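Local coordinates for protein glutamate--cysteine ligase GshA (Methylobacillus flagellatus KT, PDB 3K1T) that is a putative gamma-glutamylcysteine synthetase that probably acts as a ligase joining glutamate to cysteine, at residues T213-D216 and R217-E221; T109-L112 and R113-H116; H361-G365 and A366-L370. All blocks are in the same frame, centred on the assembly; numbering follows the deposited sequence.

Contact 1. Residues T213-D216 and R217-E221; sequences TAYD and RVVEE
Val-219 N donates to Tyr-215 O at 2.9 Å in the straightest of four successive i to i+4 backbone bonds, with an N-H...O angle of 171°. The others run from Arg-217 N to Thr-213 O, from Val-218 N to Ala-214 O and from Glu-220 N to Asp-216 O, a regular alpha-helical ladder within helix 210-226. Around this spine the side chains sort by face. CG of Arg-217 lies 3.5 Å from Thr-213 O; in the conformer given the chain bends at chi3 (63°), and its NH2 goes on to a salt bridge with Glu-422. Asp-216 OD1 is bonded to Asn-234, while CG of Glu-220 lies 3.2 Å from Asp-216 O. The two acids, like in charge, keep their oxygens apart, with Asp-216 OD2 and Glu-220 OE2 separated by 5.1 Å. On the buried side, where Val-408, Leu-411 and Ala-415 of helix 398-421 pack against Tyr-215 and Val-218, the tyrosine ring projects outward from the helix with CG opposite the backbone N (chi1 -174°), and its OH bonds to Leu-233 O. One turn later Val-219 makes a CH-pi contact with one face of that ring, its CG2 3.6 Å from the centroid and displaced toward CZ, which it approaches to 3.4 Å.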
loop_
_atom_site.group_PDB
_atom_site.type_symbol
_atom_site.label_atom_id
_atom_site.label_comp_id
_atom_site.label_asym_id
_atom_site.label_seq_id
_atom_site.Cartn_x
_atom_site.Cartn_y
_atom_site.Cartn_z
ATOM N N THR A 213 -13.217 -20.976 -17.892
ATOM C CA THR A 213 -13.737 -20.152 -18.975
ATOM C C THR A 213 -13.445 -18.667 -18.722
ATOM O O THR A 213 -13.092 -17.917 -19.629
ATOM C CB THR A 213 -15.270 -20.367 -19.139
ATOM O OG1 THR A 213 -15.539 -21.761 -19.349
ATOM C CG2 THR A 213 -15.816 -19.564 -20.310
ATOM N N ALA A 214 -13.601 -18.234 -17.472
ATOM C CA ALA A 214 -13.376 -16.830 -17.139
ATOM C C ALA A 214 -11.884 -16.475 -17.340
ATOM O O ALA A 214 -11.571 -15.437 -17.899
ATOM C CB ALA A 214 -13.843 -16.488 -15.678
ATOM N N TYR A 215 -10.983 -17.369 -16.940
ATOM C CA TYR A 215 -9.556 -17.151 -17.148
ATOM C C TYR A 215 -9.207 -17.164 -18.660
ATOM O O TYR A 215 -8.475 -16.304 -19.121
ATOM C CB TYR A 215 -8.717 -18.143 -16.341
ATOM C CG TYR A 215 -7.232 -17.855 -16.431
ATOM C CD1 TYR A 215 -6.699 -16.694 -15.873
ATOM C CD2 TYR A 215 -6.372 -18.725 -17.076
ATOM C CE1 TYR A 215 -5.339 -16.410 -15.959
ATOM C CE2 TYR A 215 -5.001 -18.455 -17.176
ATOM C CZ TYR A 215 -4.489 -17.298 -16.600
ATOM O OH TYR A 215 -3.141 -17.014 -16.712
ATOM N N ASP A 216 -9.807 -18.070 -19.444
ATOM C CA ASP A 216 -9.678 -18.007 -20.893
ATOM C C ASP A 216 -10.006 -16.627 -21.454
ATOM O O ASP A 216 -9.261 -16.095 -22.274
ATOM C CB ASP A 216 -10.613 -19.002 -21.610
ATOM C CG ASP A 216 -10.159 -20.442 -21.554
ATOM O OD1 ASP A 216 -9.065 -20.765 -21.052
ATOM O OD2 ASP A 216 -10.934 -21.289 -22.109
ATOM N N ARG A 217 -11.128 -16.053 -21.038
ATOM C CA ARG A 217 -11.554 -14.738 -21.516
ATOM C C ARG A 217 -10.539 -13.649 -21.145
ATOM O O ARG A 217 -10.245 -12.795 -21.940
ATOM C CB ARG A 217 -12.916 -14.358 -20.922
ATOM C CG ARG A 217 -14.073 -15.160 -21.516
ATOM C CD ARG A 217 -15.260 -15.194 -20.544
ATOM N NE ARG A 217 -15.837 -13.867 -20.281
ATOM C CZ ARG A 217 -16.566 -13.570 -19.199
ATOM N NH1 ARG A 217 -16.773 -14.495 -18.260
ATOM N NH2 ARG A 217 -17.061 -12.342 -19.039
ATOM N N VAL A 218 -10.027 -13.680 -19.916
ATOM C CA VAL A 218 -8.991 -12.705 -19.503
ATOM C C VAL A 218 -7.720 -12.841 -20.373
ATOM O O VAL A 218 -7.184 -11.846 -20.889
ATOM C CB VAL A 218 -8.634 -12.846 -18.002
ATOM C CG1 VAL A 218 -7.303 -12.095 -17.655
ATOM C CG2 VAL A 218 -9.816 -12.335 -17.109
ATOM N N VAL A 219 -7.245 -14.062 -20.558
ATOM C CA VAL A 219 -6.037 -14.308 -21.352
ATOM C C VAL A 219 -6.247 -13.940 -22.832
ATOM O O VAL A 219 -5.329 -13.435 -23.473
ATOM C CB VAL A 219 -5.548 -15.764 -21.207
ATOM C CG1 VAL A 219 -4.410 -16.092 -22.211
ATOM C CG2 VAL A 219 -5.074 -16.023 -19.729
ATOM N N GLU A 220 -7.449 -14.160 -23.357
ATOM C CA GLU A 220 -7.791 -13.787 -24.733
ATOM C C GLU A 220 -7.666 -12.300 -24.956
ATOM O O GLU A 220 -7.372 -11.885 -26.060
ATOM C CB GLU A 220 -9.225 -14.179 -25.101
ATOM C CG GLU A 220 -9.409 -15.635 -25.432
ATOM C CD GLU A 220 -10.909 -16.061 -25.397
ATOM O OE1 GLU A 220 -11.827 -15.178 -25.552
ATOM O OE2 GLU A 220 -11.139 -17.283 -25.210
ATOM N N GLU A 221 -7.863 -11.499 -23.914
ATOM C CA GLU A 221 -7.621 -10.076 -24.042
ATOM C C GLU A 221 -6.172 -9.681 -23.756
ATOM O O GLU A 221 -5.598 -8.822 -24.445
ATOM C CB GLU A 221 -8.568 -9.300 -23.157
ATOM C CG GLU A 221 -8.384 -7.819 -23.380
ATOM C CD GLU A 221 -9.421 -6.970 -22.682
ATOM O OE1 GLU A 221 -10.385 -7.563 -22.129
ATOM O OE2 GLU A 221 -9.218 -5.718 -22.679
#

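Contact 2. Residues T109-L112 and R113-H116; sequences TFYL and RNVH
Arg-113 reaches back over the preceding turn to Thr-109. Its CB lies 3.5 Å from Phe-110 O and its CG 3.2 Å from Thr-109 O; the backbone N of Arg-113 is hydrogen-bonded to that same Thr-109 O. CD stays near this oxygen too, 3.7 Å from Thr-109 O, and the chain runs fully extended to NE (chi3 -179°), which carries the guanidinium to the Thr-109 methyl. There CG2 sits over one face, offset toward the rim, with NE 3.3 Å away. NH1 comes to the edge of the Phe-110 ring, 3.6 Å from CE1, ring and guanidinium planes being 71° apart. NH2 bonds to Thr-146 O, and NE has a long, weak ion pair with Asp-148. A leucine in its place would probably leave Thr-146 O without this donor and uncover the Thr-109 methyl. On the buried side, Val-115 CG2 lies 3.6 Å from CE2 of Tyr-111, while Asn-114 ND2 approaches CE1 of the same ring at 3.3 Å, amide and ring planes 36° apart. Tyr-111 OH and Asn-114 ND2 both bond to Asn-177 OD1, and Asn-114 OD1 accepts from Phe-69 N. These are the first two turns of the helix in the beta-alpha-beta unit formed by strand 97-102, helix 109-124 and strand 128-133.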
loop_
_atom_site.group_PDB
_atom_site.type_symbol
_atom_site.label_atom_id
_atom_site.label_comp_id
_atom_site.label_asym_id
_atom_site.label_seq_id
_atom_site.Cartn_x
_atom_site.Cartn_y
_atom_site.Cartn_z
ATOM N N THR A 109 -2.462 -26.600 14.040
ATOM C CA THR A 109 -1.682 -25.513 14.653
ATOM C C THR A 109 -1.323 -24.440 13.627
ATOM O O THR A 109 -1.374 -23.245 13.945
ATOM C CB THR A 109 -0.388 -26.045 15.342
ATOM O OG1 THR A 109 -0.771 -26.801 16.491
ATOM C CG2 THR A 109 0.540 -24.902 15.808
ATOM N N PHE A 110 -0.984 -24.872 12.404
ATOM C CA PHE A 110 -0.656 -23.938 11.345
ATOM C C PHE A 110 -1.854 -23.094 10.923
ATOM O O PHE A 110 -1.685 -21.902 10.663
ATOM C CB PHE A 110 -0.045 -24.635 10.141
ATOM C CG PHE A 110 1.220 -25.381 10.456
ATOM C CD1 PHE A 110 2.219 -24.795 11.205
ATOM C CD2 PHE A 110 1.385 -26.676 10.025
ATOM C CE1 PHE A 110 3.379 -25.478 11.505
ATOM C CE2 PHE A 110 2.559 -27.384 10.330
ATOM C CZ PHE A 110 3.549 -26.778 11.068
ATOM N N TYR A 111 -3.037 -23.716 10.831
ATOM C CA TYR A 111 -4.259 -22.982 10.528
ATOM C C TYR A 111 -4.554 -21.940 11.646
ATOM O O TYR A 111 -4.884 -20.798 11.356
ATOM C CB TYR A 111 -5.486 -23.891 10.263
ATOM C CG TYR A 111 -6.646 -22.995 9.910
ATOM C CD1 TYR A 111 -6.634 -22.264 8.718
ATOM C CD2 TYR A 111 -7.682 -22.760 10.811
ATOM C CE1 TYR A 111 -7.632 -21.367 8.411
ATOM C CE2 TYR A 111 -8.731 -21.876 10.490
ATOM C CZ TYR A 111 -8.681 -21.165 9.294
ATOM O OH TYR A 111 -9.627 -20.223 8.961
ATOM N N LEU A 112 -4.394 -22.321 12.907
ATOM C CA LEU A 112 -4.568 -21.366 14.013
ATOM C C LEU A 112 -3.536 -20.228 13.951
ATOM O O LEU A 112 -3.861 -19.079 14.234
ATOM C CB LEU A 112 -4.515 -22.059 15.352
ATOM C CG LEU A 112 -5.596 -23.140 15.569
ATOM C CD1 LEU A 112 -5.361 -23.853 16.941
ATOM C CD2 LEU A 112 -7.013 -22.558 15.443
ATOM N N ARG A 113 -2.308 -20.529 13.572
ATOM C CA ARG A 113 -1.324 -19.466 13.342
ATOM C C ARG A 113 -1.713 -18.524 12.214
ATOM O O ARG A 113 -1.485 -17.303 12.319
ATOM C CB ARG A 113 0.073 -20.051 13.071
ATOM C CG ARG A 113 0.623 -20.781 14.280
ATOM C CD ARG A 113 1.902 -21.502 13.968
ATOM N NE ARG A 113 2.342 -22.183 15.182
ATOM C CZ ARG A 113 3.376 -23.012 15.269
ATOM N NH1 ARG A 113 4.122 -23.281 14.197
ATOM N NH2 ARG A 113 3.665 -23.560 16.454
ATOM N N ASN A 114 -2.298 -19.076 11.150
ATOM C CA ASN A 114 -2.879 -18.237 10.098
ATOM C C ASN A 114 -3.945 -17.292 10.650
ATOM O O ASN A 114 -3.963 -16.102 10.338
ATOM C CB ASN A 114 -3.483 -19.102 9.008
ATOM C CG ASN A 114 -4.441 -18.368 8.136
ATOM O OD1 ASN A 114 -4.029 -17.539 7.285
ATOM N ND2 ASN A 114 -5.762 -18.659 8.329
ATOM N N VAL A 115 -4.857 -17.829 11.447
ATOM C CA VAL A 115 -5.890 -16.991 12.054
ATOM C C VAL A 115 -5.325 -15.854 12.862
ATOM O O VAL A 115 -5.777 -14.709 12.692
ATOM C CB VAL A 115 -6.912 -17.796 12.861
ATOM C CG1 VAL A 115 -7.972 -16.815 13.521
ATOM C CG2 VAL A 115 -7.600 -18.813 11.892
ATOM N N HIS A 116 -4.340 -16.135 13.695
ATOM C CA HIS A 116 -3.665 -15.093 14.466
ATOM C C HIS A 116 -3.012 -14.017 13.580
ATOM O O HIS A 116 -3.184 -12.819 13.826
ATOM C CB HIS A 116 -2.624 -15.683 15.398
ATOM C CG HIS A 116 -1.801 -14.652 16.097
ATOM N ND1 HIS A 116 -2.178 -14.090 17.297
ATOM C CD2 HIS A 116 -0.618 -14.078 15.765
ATOM C CE1 HIS A 116 -1.276 -13.194 17.661
ATOM N NE2 HIS A 116 -0.322 -13.161 16.740
#

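Contact 3. Residues H361-G365 and A366-L370; sequences HTSRG and ADENL
His-361 ND1 donates to Glu-368 OE1 at 2.7 Å, with an N-H...O angle of 161°, in a His-carboxylate hydrogen bond. The acceptor lies close to the ring plane, at the imidazole edge, and offers its anti lone pair, the one turned away from OE2; carboxylate and ring planes stand 67° apart. On the same ring, CE1 of His-361 comes within 3.1 Å of Glu-368 O. The second carboxylate oxygen is engaged too: OE2 accepts a hydrogen bond from a water at 2.6 Å and is also bonded to Asn-371 ND2, while CB of Ser-363 lies 3.6 Å from CD of Glu-368. The water has a weak bond from Gly-365 N, so it bridges the carboxylate and the backbone.

What brings the glutamate back to the histidine is a type I beta turn from Gly-365 to Glu-368, in the loop linking strands 352-361 and 377-381 of the larger antiparallel sheet. Glu-368 N closes the turn on Gly-365 O at 3.2 Å, arriving from above the carbonyl plane. The side chain then folds at chi2 (-51°), swinging its carboxylate toward His-361. A further layer fixes the histidine: NE2 is hydrogen-bonded to Glu-343, giving both ring nitrogens a carboxylate partner. Its backbone pairs with Val-341 of strand 340-349. Outermost, in the conformer given, Arg-364 NH1 bonds to both His-361 O, at 2.8 Å, and Ser-363 O, while NE forms a salt bridge with Asp-339.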
loop_
_atom_site.group_PDB
_atom_site.type_symbol
_atom_site.label_atom_id
_atom_site.label_comp_id
_atom_site.label_asym_id
_atom_site.label_seq_id
_atom_site.Cartn_x
_atom_site.Cartn_y
_atom_site.Cartn_z
ATOM N N HIS A 361 7.732 -29.242 -1.416
ATOM C CA HIS A 361 7.219 -30.615 -1.264
ATOM C C HIS A 361 8.001 -31.410 -0.219
ATOM O O HIS A 361 9.237 -31.405 -0.212
ATOM C CB HIS A 361 7.282 -31.403 -2.590
ATOM C CG HIS A 361 6.359 -30.913 -3.657
ATOM N ND1 HIS A 361 5.833 -31.755 -4.615
ATOM C CD2 HIS A 361 5.934 -29.669 -3.978
ATOM C CE1 HIS A 361 5.132 -31.049 -5.478
ATOM N NE2 HIS A 361 5.136 -29.788 -5.086
ATOM N N THR A 362 7.270 -32.102 0.661
ATOM C CA THR A 362 7.900 -33.021 1.617
ATOM C C THR A 362 8.204 -34.384 0.985
ATOM O O THR A 362 9.140 -35.034 1.388
ATOM C CB THR A 362 7.048 -33.216 2.894
ATOM O OG1 THR A 362 5.754 -33.645 2.508
ATOM C CG2 THR A 362 6.893 -31.913 3.665
ATOM N N SER A 363 7.426 -34.825 0.013
ATOM C CA SER A 363 7.742 -36.035 -0.728
ATOM C C SER A 363 8.943 -35.808 -1.643
ATOM O O SER A 363 9.258 -34.666 -2.014
ATOM C CB SER A 363 6.561 -36.496 -1.574
ATOM O OG SER A 363 5.463 -36.868 -0.749
ATOM N N ARG A 364 9.586 -36.914 -2.018
ATOM C CA ARG A 364 10.811 -36.869 -2.852
ATOM C C ARG A 364 10.962 -37.746 -4.114
ATOM O O ARG A 364 12.099 -37.955 -4.526
ATOM C CB ARG A 364 12.006 -37.234 -1.979
ATOM C CG ARG A 364 12.331 -36.229 -0.919
ATOM C CD ARG A 364 12.973 -35.053 -1.547
ATOM N NE ARG A 364 13.396 -34.169 -0.500
ATOM C CZ ARG A 364 12.597 -33.298 0.081
ATOM N NH1 ARG A 364 11.363 -33.157 -0.327
ATOM N NH2 ARG A 364 13.076 -32.571 1.044
ATOM N N GLY A 365 9.898 -38.238 -4.748
ATOM C CA GLY A 365 10.065 -39.049 -5.991
ATOM C C GLY A 365 10.308 -38.278 -7.298
ATOM O O GLY A 365 10.167 -37.048 -7.330
ATOM N N ALA A 366 10.656 -39.014 -8.376
ATOM C CA ALA A 366 10.844 -38.477 -9.733
ATOM C C ALA A 366 9.639 -37.696 -10.257
ATOM O O ALA A 366 9.806 -36.808 -11.101
ATOM C CB ALA A 366 11.200 -39.642 -10.742
ATOM N N ASP A 367 8.444 -37.991 -9.753
ATOM C CA ASP A 367 7.226 -37.343 -10.269
ATOM C C ASP A 367 6.657 -36.213 -9.387
ATOM O O ASP A 367 5.523 -35.779 -9.571
ATOM C CB ASP A 367 6.158 -38.368 -10.525
ATOM C CG ASP A 367 6.473 -39.244 -11.733
ATOM O OD1 ASP A 367 7.207 -38.806 -12.666
ATOM O OD2 ASP A 367 5.954 -40.377 -11.739
ATOM N N GLU A 368 7.456 -35.731 -8.442
ATOM C CA GLU A 368 7.063 -34.569 -7.656
ATOM C C GLU A 368 6.984 -33.283 -8.485
ATOM O O GLU A 368 6.341 -32.322 -8.057
ATOM C CB GLU A 368 7.979 -34.403 -6.436
ATOM C CG GLU A 368 7.683 -35.443 -5.339
ATOM C CD GLU A 368 6.231 -35.500 -4.981
ATOM O OE1 GLU A 368 5.634 -34.455 -4.645
ATOM O OE2 GLU A 368 5.645 -36.591 -5.090
ATOM N N ASN A 369 7.620 -33.249 -9.647
ATOM C CA ASN A 369 7.448 -32.127 -10.580
ATOM C C ASN A 369 6.057 -32.095 -11.239
ATOM O O ASN A 369 5.692 -31.101 -11.867
ATOM C CB ASN A 369 8.567 -32.056 -11.631
ATOM C CG ASN A 369 8.654 -33.282 -12.519
ATOM O OD1 ASN A 369 7.726 -34.100 -12.579
ATOM N ND2 ASN A 369 9.822 -33.441 -13.198
ATOM N N LEU A 370 5.297 -33.191 -11.068
ATOM C CA LEU A 370 3.957 -33.378 -11.634
ATOM C C LEU A 370 2.903 -33.379 -10.513
ATOM O O LEU A 370 1.920 -32.639 -10.566
ATOM C CB LEU A 370 3.964 -34.713 -12.417
ATOM C CG LEU A 370 2.744 -35.212 -13.154
ATOM C CD1 LEU A 370 3.123 -36.318 -14.216
ATOM C CD2 LEU A 370 1.694 -35.733 -12.145
HETATM O O HOH W 1 7.078 -38.802 -5.067
#

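How the contacts relate
Contacts 1 and 2 are both single stretches of helix with one buried and one more open face, lying on opposite sides of the chain's centre, their own centres about 34 Å apart. Each sets a tyrosine against a valine one turn later, but contact 1 packs against another helix, 398-421, whereas contact 2, on the helix of a beta-alpha-beta unit, rests against strand 151-160. Contact 3, in a loop of the larger antiparallel sheet, is also partly buried, with mostly exposed residues around its buried His-361 and Glu-368. There a histidine-glutamate bond, a turn and a water make the contact, where the helices have regular backbone ladders. No two contacts share an element.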